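Local atomic coordinates of FixK2 protein (Bradyrhizobium japonicum, PDB entry 4I2O), a protein that binds DNA and probably regulates transcription as a member of the CRP/FNR superfamily, in connection with nitrogen fixation. Residues Y60-V65 against T110-V115; A68-K73 against R80-F85. The protein carries 1 engineered substitution. All coordinates share one frame; numbering follows the deposited sequence.

Contacts 1 and 2 sit in the two facing sheets of the cyclic nucleotide-binding-type beta roll, their centres about 16 Å apart. Strand 60-64 pairs with 110-116 in one sheet; the chain then turns a corner at V65 and enters the hairpin 69-74/80-86 of the other. The two contacts meet at this corner: T110 OG1 lies 3.0 Å from A68 N, a probable hydrogen bond, and V64 CG2 packs 4.0 Å from V69 CG2. Contact 2 is the closer to the bound DNA, its nearest atom about 9 Å away against about 15 Å for contact 1, and it is contact 2 that meets helix 184-191 of the DNA-binding domain and the second subunit.

Contact 1 of 2, residues Y60-V65 against T110-V115; sequences YVYQVV and TSVRLV
L114 forks towards two tyrosines of the neighbouring strand: its CD1 lies 3.7 Å from Y60 CD1, and its CD2 lies 3.7 Å from Y62 CE1. Its CG stands between the backbone N and the carbonyl carbon (chi1 50°), and the rotation about CB-CG turns one methyl to each ring. The Y62 side chain runs alongside L114 in the same direction, and its ring also receives V112 CG2 at the edge, whereas the side chain of Y60 crosses L114 at a slant. Y60 further presents its ring edge to V115 O, with Y60 CD1 3.6 Å from V115 O. With an alanine at Y60, L114 CD1 would probably be left without its aromatic neighbour and a gap would open beside V115 O.

The face bearing V61 and V115 carries a polar pair. Q63, extended with CG anti to the backbone N (chi1 178°), lies beside R113 with amide and guanidinium planes 47° apart; Q63 OE1 comes 2.9 Å from R113 NH2, while Q63 NE2 is bonded to G89 O. V65 CG2 meets the aliphatic part of R113 almost at right angles, 3.4 Å from R113 CG. Along the backbone, paired hydrogen bonds join V61 with V115 and Q63 with R113, and V65 N continues the antiparallel pattern to S111 O at 2.8 Å.

Strand 41-45 flanks 110-116, and strand 91-92 flanks 60-64. The Y62 ring meets F92 and Y52 between the sheets of the roll, while V61 and V115 face L120 of helix 117-126.

Contact 2 of 2, residues A68-K73 against R80-F85; sequences AVRSYK and RQIGAF
S71 O accepts two backbone N-H groups of the opposite strand: a bond from G83 N at 2.8 Å and a weak one from A84 N at 3.4 Å. Two residues facing one make this a classic beta bulge, and the register of the hairpin shifts by one there. On one flank S71 N returns a nearly straight bond to A84 O (173° at the hydrogen); on the other, K73 and Q81 exchange a pair of backbone bonds.

On the face bearing R70, Y72 and F85, I82 is the apolar centre. Its CG1 rests 3.9 Å from Y72 CB, its CG2 lies over one face of the F85 ring towards the rim, and its CD1 covers the guanidinium of R80, 3.8 Å above the plane. R80 leaves the backbone with CG anti to N (chi1 176°) and bends at chi3; R80 CD passes 4.0 Å from Y72 CD1 before R80 NH1 comes 3.4 Å from R70 NE. These two donors do not bond, and the side chains cross at about a right angle.

Carboxylates gather the two arginines: D186 forms salt bridges with both, D189 with R80, and D48 and E105 with R70. Their closeness is thus probably balanced by the shared D186 and the other acids. The pairs made by D186 and D189, on helix 184-191, join the beta roll to the helix-turn-helix domain, while D48 and E105 hold R70 from within the roll.

Contact 1 of 2, residues Y60-V65 against T110-V115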
ATOM      1  N   TYR A  60     -12.738  17.832   2.921  1.00 33.12           N
ATOM      2  CA  TYR A  60     -13.412  17.635   1.643  1.00 33.47           C
ATOM      3  C   TYR A  60     -12.990  16.356   0.966  1.00 29.55           C
ATOM      4  O   TYR A  60     -11.918  15.823   1.259  1.00 28.88           O
ATOM      5  CB  TYR A  60     -13.155  18.825   0.700  1.00 33.53           C
ATOM      6  CG  TYR A  60     -13.697  20.062   1.296  1.00 39.93           C
ATOM      7  CD1 TYR A  60     -15.037  20.405   1.126  1.00 39.45           C
ATOM      8  CD2 TYR A  60     -12.890  20.885   2.067  1.00 42.60           C
ATOM      9  CE1 TYR A  60     -15.540  21.524   1.709  1.00 47.21           C
ATOM     10  CE2 TYR A  60     -13.395  22.018   2.651  1.00 49.38           C
ATOM     11  CZ  TYR A  60     -14.713  22.328   2.464  1.00 49.86           C
ATOM     12  OH  TYR A  60     -15.227  23.451   3.057  1.00 54.33           O
ATOM     13  N   VAL A  61     -13.866  15.838   0.100  1.00 26.76           N
ATOM     14  CA  VAL A  61     -13.555  14.706  -0.777  1.00 26.46           C
ATOM     15  C   VAL A  61     -13.755  15.234  -2.181  1.00 28.90           C
ATOM     16  O   VAL A  61     -14.620  16.075  -2.395  1.00 30.11           O
ATOM     17  CB  VAL A  61     -14.482  13.517  -0.514  1.00 27.03           C
ATOM     18  CG1 VAL A  61     -14.085  12.312  -1.364  1.00 31.83           C
ATOM     19  CG2 VAL A  61     -14.401  13.122   0.988  1.00 30.67           C
ATOM     20  N   TYR A  62     -12.975  14.722  -3.124  1.00 25.03           N
ATOM     21  CA  TYR A  62     -12.806  15.356  -4.450  1.00 25.88           C
ATOM     22  C   TYR A  62     -12.951  14.353  -5.595  1.00 28.21           C
ATOM     23  O   TYR A  62     -12.631  13.168  -5.435  1.00 28.85           O
ATOM     24  CB  TYR A  62     -11.369  15.893  -4.566  1.00 25.61           C
ATOM     25  CG  TYR A  62     -10.925  16.835  -3.452  1.00 28.04           C
ATOM     26  CD1 TYR A  62     -10.937  18.214  -3.640  1.00 24.38           C
ATOM     27  CD2 TYR A  62     -10.503  16.347  -2.225  1.00 27.11           C
ATOM     28  CE1 TYR A  62     -10.544  19.105  -2.586  1.00 27.77           C
ATOM     29  CE2 TYR A  62     -10.099  17.207  -1.193  1.00 26.49           C
ATOM     30  CZ  TYR A  62     -10.120  18.577  -1.382  1.00 29.35           C
ATOM     31  OH  TYR A  62      -9.696  19.399  -0.337  1.00 30.94           O
ATOM     32  N   GLN A  63     -13.381  14.821  -6.766  1.00 26.44           N
ATOM     33  CA  GLN A  63     -13.406  13.951  -7.928  1.00 23.59           C
ATOM     34  C   GLN A  63     -12.796  14.736  -9.074  1.00 25.27           C
ATOM     35  O   GLN A  63     -13.187  15.872  -9.320  1.00 24.54           O
ATOM     36  CB  GLN A  63     -14.837  13.505  -8.251  1.00 30.20           C
ATOM     37  CG  GLN A  63     -14.906  12.635  -9.496  1.00 31.34           C
ATOM     38  CD  GLN A  63     -16.315  12.285  -9.871  1.00 41.99           C
ATOM     39  OE1 GLN A  63     -17.225  13.131  -9.776  1.00 44.55           O
ATOM     40  NE2 GLN A  63     -16.526  11.033 -10.296  1.00 37.18           N
ATOM     41  N   VAL A  64     -11.783  14.180  -9.741  1.00 22.93           N
ATOM     42  CA  VAL A  64     -11.237  14.889 -10.935  1.00 19.06           C
ATOM     43  C   VAL A  64     -12.286  14.969 -12.044  1.00 23.62           C
ATOM     44  O   VAL A  64     -12.916  13.960 -12.396  1.00 26.86           O
ATOM     45  CB  VAL A  64      -9.960  14.160 -11.431  1.00 21.35           C
ATOM     46  CG1 VAL A  64      -9.303  14.892 -12.561  1.00 21.37           C
ATOM     47  CG2 VAL A  64      -8.933  13.950 -10.285  1.00 23.26           C
ATOM     48  N   VAL A  65     -12.509  16.166 -12.585  1.00 26.16           N
ATOM     49  CA  VAL A  65     -13.363  16.318 -13.774  1.00 26.59           C
ATOM     50  C   VAL A  65     -12.443  16.418 -14.987  1.00 29.93           C
ATOM     51  O   VAL A  65     -12.514  15.596 -15.914  1.00 31.30           O
ATOM     52  CB  VAL A  65     -14.252  17.547 -13.678  1.00 26.83           C
ATOM     53  CG1 VAL A  65     -15.113  17.694 -14.957  1.00 28.35           C
ATOM     54  CG2 VAL A  65     -15.143  17.457 -12.468  1.00 28.91           C
ATOM     55  N   THR A 110      -6.299  21.631 -13.377  1.00 23.10           N
ATOM     56  CA  THR A 110      -7.249  20.542 -13.071  1.00 20.10           C
ATOM     57  C   THR A 110      -8.537  21.134 -12.538  1.00 23.81           C
ATOM     58  O   THR A 110      -8.497  22.090 -11.741  1.00 23.73           O
ATOM     59  CB  THR A 110      -6.626  19.643 -12.008  1.00 20.39           C
ATOM     60  OG1 THR A 110      -5.546  18.919 -12.645  1.00 26.09           O
ATOM     61  CG2 THR A 110      -7.626  18.587 -11.462  1.00 22.98           C
ATOM     62  N   SER A 111      -9.676  20.588 -12.985  1.00 22.65           N
ATOM     63  CA  SER A 111     -10.961  20.956 -12.375  1.00 19.27           C
ATOM     64  C   SER A 111     -11.495  19.750 -11.599  1.00 22.82           C
ATOM     65  O   SER A 111     -11.353  18.610 -12.022  1.00 28.03           O
ATOM     66  CB  SER A 111     -11.972  21.421 -13.434  1.00 21.80           C
ATOM     67  OG  SER A 111     -12.151  20.437 -14.446  1.00 28.37           O
ATOM     68  N   VAL A 112     -12.037  20.013 -10.416  1.00 27.55           N
ATOM     69  CA  VAL A 112     -12.557  18.933  -9.606  1.00 25.62           C
ATOM     70  C   VAL A 112     -13.999  19.279  -9.209  1.00 28.45           C
ATOM     71  O   VAL A 112     -14.459  20.440  -9.308  1.00 31.68           O
ATOM     72  CB  VAL A 112     -11.728  18.739  -8.330  1.00 25.30           C
ATOM     73  CG1 VAL A 112     -10.260  18.316  -8.698  1.00 28.94           C
ATOM     74  CG2 VAL A 112     -11.788  20.017  -7.471  1.00 32.05           C
ATOM     75  N   ARG A 113     -14.717  18.269  -8.754  1.00 26.92           N
ATOM     76  CA  ARG A 113     -15.962  18.521  -7.993  1.00 29.34           C
ATOM     77  C   ARG A 113     -15.614  18.129  -6.551  1.00 29.99           C
ATOM     78  O   ARG A 113     -14.782  17.230  -6.324  1.00 30.64           O
ATOM     79  CB  ARG A 113     -17.098  17.642  -8.509  1.00 32.31           C
ATOM     80  CG  ARG A 113     -17.460  17.896  -9.973  1.00 49.43           C
ATOM     81  CD  ARG A 113     -18.694  17.143 -10.470  1.00 59.48           C
ATOM     82  NE  ARG A 113     -18.877  15.821  -9.874  1.00 70.11           N
ATOM     83  CZ  ARG A 113     -19.928  15.036 -10.125  1.00 80.31           C
ATOM     84  NH1 ARG A 113     -20.876  15.441 -10.969  1.00 83.11           N
ATOM     85  NH2 ARG A 113     -20.042  13.842  -9.540  1.00 82.64           N
ATOM     86  N   LEU A 114     -16.204  18.785  -5.550  1.00 31.84           N
ATOM     87  CA  LEU A 114     -15.922  18.337  -4.177  1.00 30.43           C
ATOM     88  C   LEU A 114     -17.156  18.415  -3.303  1.00 34.14           C
ATOM     89  O   LEU A 114     -18.066  19.153  -3.607  1.00 33.98           O
ATOM     90  CB  LEU A 114     -14.759  19.104  -3.538  1.00 37.14           C
ATOM     91  CG  LEU A 114     -14.820  20.635  -3.607  1.00 42.64           C
ATOM     92  CD1 LEU A 114     -15.604  21.205  -2.475  1.00 44.20           C
ATOM     93  CD2 LEU A 114     -13.414  21.188  -3.594  1.00 48.77           C
ATOM     94  N   VAL A 115     -17.163  17.639  -2.219  1.00 33.60           N
ATOM     95  CA  VAL A 115     -18.285  17.608  -1.295  1.00 39.80           C
ATOM     96  C   VAL A 115     -17.698  17.641   0.094  1.00 35.91           C
ATOM     97  O   VAL A 115     -16.571  17.215   0.284  1.00 34.77           O
ATOM     98  CB  VAL A 115     -19.116  16.316  -1.449  1.00 39.69           C
ATOM     99  CG1 VAL A 115     -19.860  16.312  -2.795  1.00 42.49           C
ATOM    100  CG2 VAL A 115     -18.247  15.136  -1.360  1.00 35.81           C
TER

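Contact 2 of 2, residues A68-K73 against R80-F85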
ATOM      1  N   ALA A  68      -5.403  16.138 -13.846  1.00 17.80           N
ATOM      2  CA  ALA A  68      -4.732  14.987 -13.203  1.00 20.18           C
ATOM      3  C   ALA A  68      -4.105  15.450 -11.907  1.00 19.19           C
ATOM      4  O   ALA A  68      -3.599  16.581 -11.824  1.00 19.54           O
ATOM      5  CB  ALA A  68      -3.637  14.400 -14.153  1.00 23.86           C
ATOM      6  N   VAL A  69      -4.067  14.538 -10.941  1.00 19.28           N
ATOM      7  CA  VAL A  69      -3.595  14.868  -9.585  1.00 15.79           C
ATOM      8  C   VAL A  69      -2.603  13.784  -9.147  1.00 18.85           C
ATOM      9  O   VAL A  69      -2.787  12.617  -9.447  1.00 19.67           O
ATOM     10  CB  VAL A  69      -4.823  14.922  -8.629  1.00 16.71           C
ATOM     11  CG1 VAL A  69      -4.376  15.141  -7.139  1.00 22.88           C
ATOM     12  CG2 VAL A  69      -5.766  16.101  -9.054  1.00 16.70           C
ATOM     13  N   ARG A  70      -1.572  14.161  -8.410  1.00 16.93           N
ATOM     14  CA  ARG A  70      -0.717  13.132  -7.761  1.00 17.73           C
ATOM     15  C   ARG A  70      -0.840  13.173  -6.247  1.00 19.71           C
ATOM     16  O   ARG A  70      -0.889  14.254  -5.671  1.00 20.93           O
ATOM     17  CB  ARG A  70       0.750  13.347  -8.187  1.00 16.91           C
ATOM     18  CG  ARG A  70       1.271  14.773  -7.888  1.00 17.69           C
ATOM     19  CD  ARG A  70       2.809  14.991  -8.310  1.00 20.20           C
ATOM     20  NE  ARG A  70       3.120  16.402  -8.147  1.00 24.11           N
ATOM     21  CZ  ARG A  70       3.224  17.287  -9.149  1.00 21.08           C
ATOM     22  NH1 ARG A  70       3.212  16.926 -10.430  1.00 21.50           N
ATOM     23  NH2 ARG A  70       3.421  18.563  -8.866  1.00 22.97           N
ATOM     24  N   SER A  71      -0.883  12.000  -5.605  1.00 19.30           N
ATOM     25  CA  SER A  71      -0.915  11.884  -4.146  1.00 18.13           C
ATOM     26  C   SER A  71       0.431  11.297  -3.767  1.00 20.20           C
ATOM     27  O   SER A  71       0.848  10.325  -4.399  1.00 19.04           O
ATOM     28  CB  SER A  71      -2.022  10.892  -3.655  1.00 27.72           C
ATOM     29  OG  SER A  71      -3.321  11.487  -3.776  1.00 36.59           O
ATOM     30  N   TYR A  72       1.094  11.880  -2.760  1.00 17.75           N
ATOM     31  CA  TYR A  72       2.458  11.465  -2.423  1.00 20.60           C
ATOM     32  C   TYR A  72       2.831  11.701  -0.975  1.00 22.04           C
ATOM     33  O   TYR A  72       2.139  12.425  -0.204  1.00 20.17           O
ATOM     34  CB  TYR A  72       3.435  12.222  -3.326  1.00 17.75           C
ATOM     35  CG  TYR A  72       3.362  13.672  -3.092  1.00 19.66           C
ATOM     36  CD1 TYR A  72       4.161  14.282  -2.127  1.00 23.76           C
ATOM     37  CD2 TYR A  72       2.412  14.450  -3.779  1.00 24.75           C
ATOM     38  CE1 TYR A  72       4.055  15.648  -1.873  1.00 28.46           C
ATOM     39  CE2 TYR A  72       2.293  15.777  -3.532  1.00 30.64           C
ATOM     40  CZ  TYR A  72       3.100  16.373  -2.586  1.00 33.36           C
ATOM     41  OH  TYR A  72       2.955  17.712  -2.367  1.00 35.45           O
ATOM     42  N   LYS A  73       3.918  11.043  -0.560  1.00 20.49           N
ATOM     43  CA  LYS A  73       4.468  11.277   0.761  1.00 22.42           C
ATOM     44  C   LYS A  73       5.892  11.712   0.545  1.00 20.75           C
ATOM     45  O   LYS A  73       6.530  11.232  -0.383  1.00 22.18           O
ATOM     46  CB  LYS A  73       4.487   9.962   1.580  1.00 20.83           C
ATOM     47  CG  LYS A  73       3.067   9.442   1.920  1.00 37.61           C
ATOM     48  CD  LYS A  73       3.076   8.183   2.794  1.00 38.58           C
ATOM     49  CE  LYS A  73       3.135   8.542   4.260  1.00 43.14           C
ATOM     50  NZ  LYS A  73       1.867   9.149   4.781  1.00 39.13           N
ATOM     51  N   ARG A  80      10.616  11.382  -2.596  1.00 20.46           N
ATOM     52  CA  ARG A  80       9.157  11.451  -2.721  1.00 17.06           C
ATOM     53  C   ARG A  80       8.626  10.138  -3.301  1.00 19.98           C
ATOM     54  O   ARG A  80       9.206   9.644  -4.266  1.00 19.60           O
ATOM     55  CB  ARG A  80       8.787  12.579  -3.728  1.00 14.91           C
ATOM     56  CG  ARG A  80       7.285  12.591  -3.953  1.00 15.03           C
ATOM     57  CD  ARG A  80       6.971  13.806  -4.892  1.00 17.64           C
ATOM     58  NE  ARG A  80       7.436  13.484  -6.230  1.00 18.25           N
ATOM     59  CZ  ARG A  80       7.095  14.173  -7.329  1.00 24.21           C
ATOM     60  NH1 ARG A  80       6.148  15.113  -7.254  1.00 23.68           N
ATOM     61  NH2 ARG A  80       7.632  13.841  -8.503  1.00 19.97           N
ATOM     62  N   GLN A  81       7.610   9.533  -2.675  1.00 15.82           N
ATOM     63  CA  GLN A  81       6.936   8.368  -3.208  1.00 14.75           C
ATOM     64  C   GLN A  81       5.563   8.867  -3.615  1.00 18.29           C
ATOM     65  O   GLN A  81       4.784   9.366  -2.756  1.00 20.38           O
ATOM     66  CB  GLN A  81       6.815   7.232  -2.142  1.00 14.34           C
ATOM     67  CG  GLN A  81       5.965   6.087  -2.692  1.00 19.11           C
ATOM     68  CD  GLN A  81       6.611   5.381  -3.846  1.00 21.88           C
ATOM     69  OE1 GLN A  81       7.835   5.092  -3.814  1.00 22.99           O
ATOM     70  NE2 GLN A  81       5.792   5.017  -4.862  1.00 18.77           N
ATOM     71  N   ILE A  82       5.262   8.786  -4.920  1.00 15.66           N
ATOM     72  CA  ILE A  82       3.864   8.991  -5.352  1.00 16.62           C
ATOM     73  C   ILE A  82       3.050   7.679  -5.156  1.00 19.16           C
ATOM     74  O   ILE A  82       3.385   6.586  -5.718  1.00 17.66           O
ATOM     75  CB  ILE A  82       3.872   9.460  -6.831  1.00 15.59           C
ATOM     76  CG1 ILE A  82       4.363  10.904  -6.865  1.00 19.17           C
ATOM     77  CG2 ILE A  82       2.407   9.429  -7.356  1.00 15.37           C
ATOM     78  CD1 ILE A  82       4.609  11.444  -8.320  1.00 18.06           C
ATOM     79  N   GLY A  83       1.952   7.759  -4.387  1.00 21.64           N
ATOM     80  CA  GLY A  83       1.142   6.610  -4.081  1.00 20.00           C
ATOM     81  C   GLY A  83       0.087   6.370  -5.120  1.00 21.32           C
ATOM     82  O   GLY A  83      -0.332   5.216  -5.330  1.00 20.66           O
ATOM     83  N   ALA A  84      -0.313   7.435  -5.847  1.00 20.17           N
ATOM     84  CA  ALA A  84      -1.349   7.241  -6.820  1.00 14.47           C
ATOM     85  C   ALA A  84      -1.436   8.459  -7.727  1.00 16.08           C
ATOM     86  O   ALA A  84      -1.137   9.583  -7.299  1.00 18.64           O
ATOM     87  CB  ALA A  84      -2.751   7.039  -6.121  1.00 19.67           C
ATOM     88  N   PHE A  85      -1.895   8.204  -8.933  1.00 17.33           N
ATOM     89  CA  PHE A  85      -2.273   9.304  -9.882  1.00 19.76           C
ATOM     90  C   PHE A  85      -3.776   9.267  -9.975  1.00 18.29           C
ATOM     91  O   PHE A  85      -4.355   8.181 -10.077  1.00 21.47           O
ATOM     92  CB  PHE A  85      -1.707   9.015 -11.228  1.00 20.32           C
ATOM     93  CG  PHE A  85      -0.199   9.186 -11.305  1.00 17.46           C
ATOM     94  CD1 PHE A  85       0.370  10.467 -11.104  1.00 17.43           C
ATOM     95  CD2 PHE A  85       0.632   8.105 -11.570  1.00 15.92           C
ATOM     96  CE1 PHE A  85       1.746  10.651 -11.161  1.00 18.59           C
ATOM     97  CE2 PHE A  85       2.047   8.308 -11.697  1.00 15.41           C
ATOM     98  CZ  PHE A  85       2.598   9.602 -11.469  1.00 15.85           C
TER